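Paenibacillus xanthan lyase (Paenibacillus, PDB 6F2P) cleaves the bacterial polysaccharide xanthan, probably by the beta-elimination route shared by polysaccharide lyases of family 8. Local coordinates at residues Q929-Y937 with M967-A975; A915-W923 with G946-P954. All coordinates share one frame; numbering follows the deposited sequence.

Contact 1: Q929-Y937 with M967-A975; sequences QTDRYGADY and MWAAHTNRA. With CA (calcium ion), chain G.
The aromatic ring of Tyr937 lies flat against the methyl of Ala969: CB of Ala969 stands 3.5 Å from the ring centroid of Tyr937, 10° off the ring normal, a CH-pi contact. Alanine suits the spot because a single methyl lets the ring settle close to the backbone of 967-975. With CG set between the backbone N and the carbonyl carbon (chi1 47°), the phenol is carried over that methyl, and its OH makes a weak hydrogen bond to Thr928. The Arg974 side chain runs roughly perpendicular to that of Tyr937, the two planes 60° apart, its NH2 3.9 Å from CE1 of Tyr937, while its NE turns back to the carbonyl O of Ala969 in a weak hydrogen bond. A leucine in place of Tyr937 would probably leave the Ala969 methyl without its flat cover and Thr928 without its phenolic partner.

Asp931 supplies the polar link. Its CB packs on CA of Ala969, and OD2 of Asp931 accepts the backbone N-H of Ala970 at 2.7 Å, met from above the carboxylate plane. Farther out, OE1 of Gln929 sits over one face of the His971 ring, offset toward its rim, with OG1 of Thr972 over the opposite face. At the other end Met967, whose CG is anti to the backbone N, brings SD to 3.8 Å from CB of Tyr933.

Just beyond, the carbonyl oxygens of Tyr933 (2.3 Å) and Asp936 (2.4 Å) bind a calcium ion that Asp910, Asn911 and Asp1032 also hold. Without strand pairing between them, the two loops depend on side chains, and the metal, bound by two carbonyls of the turn, is likely to hold the loop that leads into Tyr937.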
loop_
_atom_site.group_PDB
_atom_site.type_symbol
_atom_site.label_atom_id
_atom_site.label_comp_id
_atom_site.label_asym_id
_atom_site.label_seq_id
_atom_site.Cartn_x
_atom_site.Cartn_y
_atom_site.Cartn_z
ATOM N N GLN A 929 -48.608 -42.201 26.730
ATOM C CA GLN A 929 -48.727 -41.405 27.955
ATOM C C GLN A 929 -48.625 -39.880 27.753
ATOM O O GLN A 929 -49.274 -39.114 28.478
ATOM C CB GLN A 929 -47.710 -41.870 29.010
ATOM C CG GLN A 929 -48.219 -42.973 29.962
ATOM C CD GLN A 929 -48.599 -42.433 31.337
ATOM O OE1 GLN A 929 -49.463 -42.986 32.024
ATOM N NE2 GLN A 929 -47.948 -41.348 31.743
ATOM N N THR A 930 -47.835 -39.457 26.761
ATOM C CA THR A 930 -47.417 -38.050 26.583
ATOM C C THR A 930 -46.741 -37.473 27.828
ATOM O O THR A 930 -46.884 -36.280 28.136
ATOM C CB THR A 930 -48.550 -37.087 26.127
ATOM O OG1 THR A 930 -49.453 -36.847 27.212
ATOM C CG2 THR A 930 -49.301 -37.645 24.939
ATOM N N ASP A 931 -45.994 -38.332 28.523
ATOM C CA ASP A 931 -45.155 -37.923 29.647
ATOM C C ASP A 931 -43.799 -37.511 29.102
ATOM O O ASP A 931 -42.794 -37.515 29.806
ATOM C CB ASP A 931 -45.026 -39.018 30.686
ATOM C CG ASP A 931 -45.892 -38.770 31.906
ATOM O OD1 ASP A 931 -46.329 -37.613 32.108
ATOM O OD2 ASP A 931 -46.125 -39.733 32.671
ATOM N N ARG A 932 -43.794 -37.225 27.805
ATOM C CA ARG A 932 -42.858 -36.296 27.174
ATOM C C ARG A 932 -41.519 -36.840 26.684
ATOM O O ARG A 932 -41.320 -38.049 26.516
ATOM C CB ARG A 932 -42.655 -35.036 28.038
ATOM C CG ARG A 932 -43.947 -34.347 28.496
ATOM C CD ARG A 932 -44.214 -33.060 27.752
ATOM N NE ARG A 932 -43.068 -32.160 27.789
ATOM C CZ ARG A 932 -42.415 -31.754 26.707
ATOM N NH1 ARG A 932 -42.803 -32.170 25.509
ATOM N NH2 ARG A 932 -41.383 -30.932 26.823
ATOM N N TYR A 933 -40.616 -35.884 26.483
ATOM C CA TYR A 933 -39.436 -36.005 25.630
ATOM C C TYR A 933 -39.416 -36.900 24.389
ATOM O O TYR A 933 -39.296 -38.123 24.467
ATOM C CB TYR A 933 -38.095 -35.946 26.367
ATOM C CG TYR A 933 -37.203 -34.975 25.634
ATOM C CD1 TYR A 933 -37.235 -33.612 25.920
ATOM C CD2 TYR A 933 -36.400 -35.406 24.588
ATOM C CE1 TYR A 933 -36.441 -32.714 25.217
ATOM C CE2 TYR A 933 -35.612 -34.528 23.884
ATOM C CZ TYR A 933 -35.630 -33.183 24.198
ATOM O OH TYR A 933 -34.833 -32.314 23.483
ATOM N N GLY A 934 -39.502 -36.219 23.245
ATOM C CA GLY A 934 -39.553 -36.839 21.934
ATOM C C GLY A 934 -40.964 -37.285 21.605
ATOM O O GLY A 934 -41.933 -36.875 22.251
ATOM N N ALA A 935 -41.084 -38.128 20.587
ATOM C CA ALA A 935 -42.355 -38.759 20.279
ATOM C C ALA A 935 -42.644 -39.815 21.335
ATOM O O ALA A 935 -43.674 -39.784 22.019
ATOM C CB ALA A 935 -42.294 -39.399 18.904
ATOM N N ASP A 936 -41.692 -40.729 21.479
ATOM C CA ASP A 936 -41.895 -41.964 22.213
ATOM C C ASP A 936 -41.008 -42.083 23.454
ATOM O O ASP A 936 -40.236 -41.176 23.776
ATOM C CB ASP A 936 -41.608 -43.147 21.280
ATOM C CG ASP A 936 -40.150 -43.195 20.815
ATOM O OD1 ASP A 936 -39.405 -42.212 21.035
ATOM O OD2 ASP A 936 -39.755 -44.206 20.196
ATOM N N TYR A 937 -41.150 -43.214 24.143
ATOM C CA TYR A 937 -40.219 -43.671 25.171
ATOM C C TYR A 937 -40.143 -45.189 25.058
ATOM O O TYR A 937 -40.895 -45.783 24.295
ATOM C CB TYR A 937 -40.695 -43.264 26.565
ATOM C CG TYR A 937 -42.156 -43.539 26.834
ATOM C CD1 TYR A 937 -42.580 -44.781 27.288
ATOM C CD2 TYR A 937 -43.112 -42.550 26.640
ATOM C CE1 TYR A 937 -43.917 -45.030 27.536
ATOM C CE2 TYR A 937 -44.451 -42.788 26.887
ATOM C CZ TYR A 937 -44.850 -44.028 27.335
ATOM O OH TYR A 937 -46.186 -44.264 27.580
ATOM N N MET A 967 -35.935 -37.433 32.495
ATOM C CA MET A 967 -37.378 -37.411 32.349
ATOM C C MET A 967 -37.845 -38.816 32.011
ATOM O O MET A 967 -37.091 -39.596 31.425
ATOM C CB MET A 967 -37.767 -36.445 31.235
ATOM C CG MET A 967 -39.257 -36.293 31.010
ATOM S SD MET A 967 -39.571 -35.014 29.792
ATOM C CE MET A 967 -38.889 -33.588 30.636
ATOM N N TRP A 968 -39.077 -39.143 32.390
ATOM C CA TRP A 968 -39.647 -40.448 32.079
ATOM C C TRP A 968 -41.175 -40.404 32.060
ATOM O O TRP A 968 -41.786 -39.399 32.435
ATOM C CB TRP A 968 -39.153 -41.504 33.077
ATOM C CG TRP A 968 -39.391 -41.130 34.515
ATOM C CD1 TRP A 968 -40.597 -41.030 35.150
ATOM C CD2 TRP A 968 -38.395 -40.810 35.495
ATOM N NE1 TRP A 968 -40.415 -40.665 36.462
ATOM C CE2 TRP A 968 -39.073 -40.524 36.701
ATOM C CE3 TRP A 968 -36.998 -40.737 35.471
ATOM C CZ2 TRP A 968 -38.401 -40.172 37.871
ATOM C CZ3 TRP A 968 -36.330 -40.384 36.635
ATOM C CH2 TRP A 968 -37.034 -40.108 37.818
ATOM N N ALA A 969 -41.778 -41.510 31.627
ATOM C CA ALA A 969 -43.232 -41.655 31.591
ATOM C C ALA A 969 -43.798 -42.315 32.857
ATOM O O ALA A 969 -43.661 -43.525 33.054
ATOM C CB ALA A 969 -43.652 -42.424 30.348
ATOM N N ALA A 970 -44.446 -41.520 33.705
ATOM C CA ALA A 970 -44.915 -42.007 35.003
ATOM C C ALA A 970 -46.312 -42.613 34.932
ATOM O O ALA A 970 -47.130 -42.203 34.111
ATOM C CB ALA A 970 -44.872 -40.888 36.041
ATOM N N HIS A 971 -46.586 -43.589 35.797
ATOM C CA HIS A 971 -47.930 -44.161 35.880
ATOM C C HIS A 971 -48.241 -44.780 37.244
ATOM O O HIS A 971 -48.280 -44.081 38.255
ATOM C CB HIS A 971 -48.170 -45.184 34.765
ATOM C CG HIS A 971 -49.609 -45.302 34.359
ATOM N ND1 HIS A 971 -50.087 -46.351 33.601
ATOM C CD2 HIS A 971 -50.672 -44.500 34.602
ATOM C CE1 HIS A 971 -51.383 -46.191 33.400
ATOM N NE2 HIS A 971 -51.763 -45.075 33.995
ATOM N N THR A 972 -48.494 -46.084 37.259
ATOM C CA THR A 972 -48.730 -46.817 38.500
ATOM C C THR A 972 -48.132 -48.211 38.375
ATOM O O THR A 972 -47.759 -48.837 39.369
ATOM C CB THR A 972 -50.235 -46.942 38.840
ATOM O OG1 THR A 972 -50.990 -47.112 37.633
ATOM C CG2 THR A 972 -50.726 -45.697 39.570
ATOM N N ASN A 973 -48.032 -48.690 37.143
ATOM C CA ASN A 973 -47.424 -49.981 36.878
ATOM C C ASN A 973 -45.911 -49.860 36.750
ATOM O O ASN A 973 -45.243 -50.799 36.322
ATOM C CB ASN A 973 -48.004 -50.571 35.598
ATOM C CG ASN A 973 -47.895 -49.620 34.431
ATOM O OD1 ASN A 973 -46.851 -49.528 33.785
ATOM N ND2 ASN A 973 -48.969 -48.892 34.163
ATOM N N ARG A 974 -45.376 -48.696 37.115
ATOM C CA ARG A 974 -43.937 -48.465 37.049
ATOM C C ARG A 974 -43.200 -49.008 38.272
ATOM O O ARG A 974 -43.760 -49.081 39.371
ATOM C CB ARG A 974 -43.638 -46.974 36.905
ATOM C CG ARG A 974 -43.391 -46.518 35.485
ATOM C CD ARG A 974 -44.662 -46.559 34.669
ATOM N NE ARG A 974 -44.477 -45.948 33.357
ATOM C CZ ARG A 974 -45.352 -46.046 32.363
ATOM N NH1 ARG A 974 -46.471 -46.739 32.529
ATOM N NH2 ARG A 974 -45.106 -45.458 31.200
ATOM N N ALA A 975 -41.940 -49.386 38.068
ATOM C CA ALA A 975 -41.052 -49.736 39.169
ATOM C C ALA A 975 -40.781 -48.509 40.042
ATOM O O ALA A 975 -40.729 -47.377 39.546
ATOM C CB ALA A 975 -39.749 -50.307 38.637
HETATM CA CA CA G . -38.133 -40.117 24.110
#

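Contact 2: A915-W923 with G946-P954; sequences AGVTKVGTW and GTKSVTFTP. With CA (calcium ion), chain H.
Lys948 runs along the end of the strand pair, touching 915-923 for most of its length. Its CB rests 3.5 Å from CZ2 of Trp923, and also near the carbonyl O of Val920. The chain then bends, so that CD passes beside CA of Gly921 and N of Thr922, and CE approaches O of Thr922. NZ makes a weak bond to that same carbonyl, but its stronger partner is the carbonyl of Thr943. Glycine suits position 921 because a side chain would run into CD of Lys948 and its CB press on the carbonyl O of Val920.

Trp923 turns its indole back onto the pair. Its NE1 donates, within the ring plane, to O of Val920 at 3.0 Å, while N of Ser949 reaches it from the opposite face of the carbonyl plane. Over the indole lies Val950, whose CG2 is 3.5 Å from the centroid of the six-membered ring of Trp923; its other branch, CG1, meets CG1 of Val917 at 4.1 Å, so beta-branching serves two neighbours.

The strands are antiparallel, with Thr918-Thr951 and Val920-Ser949 as hydrogen-bonded pairs. On their face a water joins O of Thr918 to the hydroxyls of Ser949 and Thr951, which suit it, while Val920 packs CB by OG of Ser949. Gly946 O and two waters bind a calcium ion, with Asp1023 at the same site.

Strand 917-920 is one of the two edge strands of its five-stranded sheet, with 949-952 between it and 1017-1021. On the opposite face Val917 and Phe952 touch Val909 of strand 907-910, while Val950 meets Ile938 of strand 937-939.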
loop_
_atom_site.group_PDB
_atom_site.type_symbol
_atom_site.label_atom_id
_atom_site.label_comp_id
_atom_site.label_asym_id
_atom_site.label_seq_id
_atom_site.Cartn_x
_atom_site.Cartn_y
_atom_site.Cartn_z
ATOM N N ALA A 915 -27.543 -41.256 17.831
ATOM C CA ALA A 915 -26.229 -41.307 18.457
ATOM C C ALA A 915 -26.314 -41.042 19.958
ATOM O O ALA A 915 -27.016 -40.125 20.407
ATOM C CB ALA A 915 -25.285 -40.316 17.794
ATOM N N GLY A 916 -25.594 -41.856 20.726
ATOM C CA GLY A 916 -25.507 -41.672 22.163
ATOM C C GLY A 916 -26.256 -42.728 22.950
ATOM O O GLY A 916 -26.079 -42.858 24.159
ATOM N N VAL A 917 -27.102 -43.488 22.269
ATOM C CA VAL A 917 -27.829 -44.548 22.946
ATOM C C VAL A 917 -27.353 -45.928 22.512
ATOM O O VAL A 917 -27.276 -46.235 21.322
ATOM C CB VAL A 917 -29.344 -44.422 22.737
ATOM C CG1 VAL A 917 -30.079 -45.462 23.567
ATOM C CG2 VAL A 917 -29.796 -43.031 23.117
ATOM N N THR A 918 -27.005 -46.748 23.494
ATOM C CA THR A 918 -26.698 -48.145 23.250
ATOM C C THR A 918 -27.526 -48.961 24.229
ATOM O O THR A 918 -27.444 -48.751 25.437
ATOM C CB THR A 918 -25.192 -48.448 23.425
ATOM O OG1 THR A 918 -24.769 -48.058 24.736
ATOM C CG2 THR A 918 -24.368 -47.691 22.390
ATOM N N LYS A 919 -28.344 -49.869 23.710
ATOM C CA LYS A 919 -29.212 -50.675 24.565
ATOM C C LYS A 919 -28.636 -52.064 24.808
ATOM O O LYS A 919 -27.706 -52.501 24.122
ATOM C CB LYS A 919 -30.618 -50.794 23.964
ATOM C CG LYS A 919 -31.243 -49.462 23.569
ATOM C CD LYS A 919 -32.653 -49.636 23.011
ATOM C CE LYS A 919 -33.141 -48.355 22.335
ATOM N NZ LYS A 919 -34.551 -48.448 21.854
ATOM N N VAL A 920 -29.184 -52.740 25.809
ATOM C CA VAL A 920 -28.918 -54.154 26.040
ATOM C C VAL A 920 -30.253 -54.801 26.387
ATOM O O VAL A 920 -30.974 -54.318 27.263
ATOM C CB VAL A 920 -27.873 -54.385 27.160
ATOM C CG1 VAL A 920 -27.968 -55.802 27.702
ATOM C CG2 VAL A 920 -26.459 -54.093 26.651
ATOM N N GLY A 921 -30.600 -55.866 25.670
ATOM C CA GLY A 921 -31.900 -56.489 25.829
ATOM C C GLY A 921 -32.981 -55.861 24.964
ATOM O O GLY A 921 -32.744 -54.902 24.231
ATOM N N THR A 922 -34.188 -56.403 25.065
ATOM C CA THR A 922 -35.287 -56.000 24.199
ATOM C C THR A 922 -36.194 -54.969 24.867
ATOM O O THR A 922 -36.875 -55.270 25.849
ATOM C CB THR A 922 -36.115 -57.227 23.774
ATOM O OG1 THR A 922 -35.228 -58.263 23.334
ATOM C CG2 THR A 922 -37.078 -56.873 22.646
ATOM N N TRP A 923 -36.197 -53.755 24.322
ATOM C CA TRP A 923 -37.018 -52.667 24.854
ATOM C C TRP A 923 -38.142 -52.304 23.878
ATOM O O TRP A 923 -37.963 -52.369 22.663
ATOM C CB TRP A 923 -36.146 -51.438 25.160
ATOM C CG TRP A 923 -35.119 -51.685 26.242
ATOM C CD1 TRP A 923 -33.944 -52.377 26.118
ATOM C CD2 TRP A 923 -35.183 -51.246 27.608
ATOM N NE1 TRP A 923 -33.278 -52.399 27.322
ATOM C CE2 TRP A 923 -34.017 -51.712 28.251
ATOM C CE3 TRP A 923 -36.112 -50.507 28.348
ATOM C CZ2 TRP A 923 -33.754 -51.457 29.597
ATOM C CZ3 TRP A 923 -35.852 -50.257 29.683
ATOM C CH2 TRP A 923 -34.683 -50.731 30.294
ATOM N N GLY A 946 -32.586 -57.470 35.510
ATOM C CA GLY A 946 -31.151 -57.543 35.719
ATOM C C GLY A 946 -30.363 -57.926 34.481
ATOM O O GLY A 946 -29.157 -58.190 34.560
ATOM N N THR A 947 -31.047 -57.953 33.339
ATOM C CA THR A 947 -30.431 -58.348 32.076
ATOM C C THR A 947 -30.384 -57.162 31.138
ATOM O O THR A 947 -29.496 -57.062 30.295
ATOM C CB THR A 947 -31.242 -59.456 31.378
ATOM O OG1 THR A 947 -31.978 -60.202 32.355
ATOM C CG2 THR A 947 -30.320 -60.386 30.599
ATOM N N LYS A 948 -31.346 -56.259 31.306
ATOM C CA LYS A 948 -31.535 -55.138 30.395
ATOM C C LYS A 948 -30.818 -53.872 30.875
ATOM O O LYS A 948 -30.544 -53.715 32.066
ATOM C CB LYS A 948 -33.030 -54.845 30.234
ATOM C CG LYS A 948 -33.918 -56.070 30.080
ATOM C CD LYS A 948 -34.277 -56.329 28.626
ATOM C CE LYS A 948 -35.502 -57.224 28.518
ATOM N NZ LYS A 948 -36.733 -56.568 29.055
ATOM N N SER A 949 -30.524 -52.976 29.933
ATOM C CA SER A 949 -29.935 -51.672 30.234
ATOM C C SER A 949 -30.026 -50.694 29.053
ATOM O O SER A 949 -29.971 -51.091 27.886
ATOM C CB SER A 949 -28.478 -51.810 30.700
ATOM O OG SER A 949 -27.623 -52.184 29.633
ATOM N N VAL A 950 -30.183 -49.414 29.377
ATOM C CA VAL A 950 -30.147 -48.340 28.386
ATOM C C VAL A 950 -29.103 -47.308 28.817
ATOM O O VAL A 950 -29.232 -46.711 29.884
ATOM C CB VAL A 950 -31.527 -47.648 28.241
ATOM C CG1 VAL A 950 -31.435 -46.457 27.300
ATOM C CG2 VAL A 950 -32.573 -48.634 27.747
ATOM N N THR A 951 -28.075 -47.102 27.996
ATOM C CA THR A 951 -26.963 -46.212 28.358
ATOM C C THR A 951 -26.896 -44.921 27.531
ATOM O O THR A 951 -26.516 -44.943 26.360
ATOM C CB THR A 951 -25.598 -46.940 28.255
ATOM O OG1 THR A 951 -25.579 -48.062 29.144
ATOM C CG2 THR A 951 -24.458 -46.006 28.617
ATOM N N PHE A 952 -27.250 -43.798 28.155
ATOM C CA PHE A 952 -27.151 -42.485 27.519
ATOM C C PHE A 952 -25.732 -41.925 27.634
ATOM O O PHE A 952 -25.306 -41.530 28.716
ATOM C CB PHE A 952 -28.113 -41.490 28.179
ATOM C CG PHE A 952 -29.563 -41.893 28.128
ATOM C CD1 PHE A 952 -30.122 -42.668 29.133
ATOM C CD2 PHE A 952 -30.379 -41.465 27.092
ATOM C CE1 PHE A 952 -31.464 -43.028 29.100
ATOM C CE2 PHE A 952 -31.726 -41.824 27.051
ATOM C CZ PHE A 952 -32.266 -42.608 28.060
ATOM N N THR A 953 -25.004 -41.876 26.525
ATOM C CA THR A 953 -23.671 -41.272 26.520
ATOM C C THR A 953 -23.681 -39.910 25.822
ATOM O O THR A 953 -23.668 -39.840 24.593
ATOM C CB THR A 953 -22.626 -42.193 25.841
ATOM O OG1 THR A 953 -22.676 -43.499 26.432
ATOM C CG2 THR A 953 -21.220 -41.619 25.990
ATOM N N PRO A 954 -23.707 -38.821 26.608
ATOM C CA PRO A 954 -23.708 -37.464 26.047
ATOM C C PRO A 954 -22.329 -37.041 25.560
ATOM O O PRO A 954 -21.317 -37.579 26.013
ATOM C CB PRO A 954 -24.100 -36.598 27.243
ATOM C CG PRO A 954 -23.563 -37.342 28.409
ATOM C CD PRO A 954 -23.762 -38.803 28.080
HETATM CA CA CA H . -27.080 -58.038 36.142
HETATM O O HOH W 1 -26.715 -50.133 27.863
HETATM O O HOH W 2 -27.527 -55.609 34.972
HETATM O O HOH W 3 -25.592 -56.007 37.035
#

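All four segments belong to the Golvesin C-terminal domain and alternate along the chain, their centres about 17 Å apart and nearest atoms about 7 Å. Contact 1 is partly buried and joins two loops through side chains, whereas contact 2 lies at the surface and rests on regular antiparallel backbone bonds at the edge of a sheet. No strand is shared, but Tyr937 of contact 1 leads directly to Ile938, which packs on contact 2. Strand 907-910 touches both, giving Asp910 to one calcium and Val909 to the valine-phenylalanine face. Each contact borders its own calcium, ringed by more protein ligands beside contact 1.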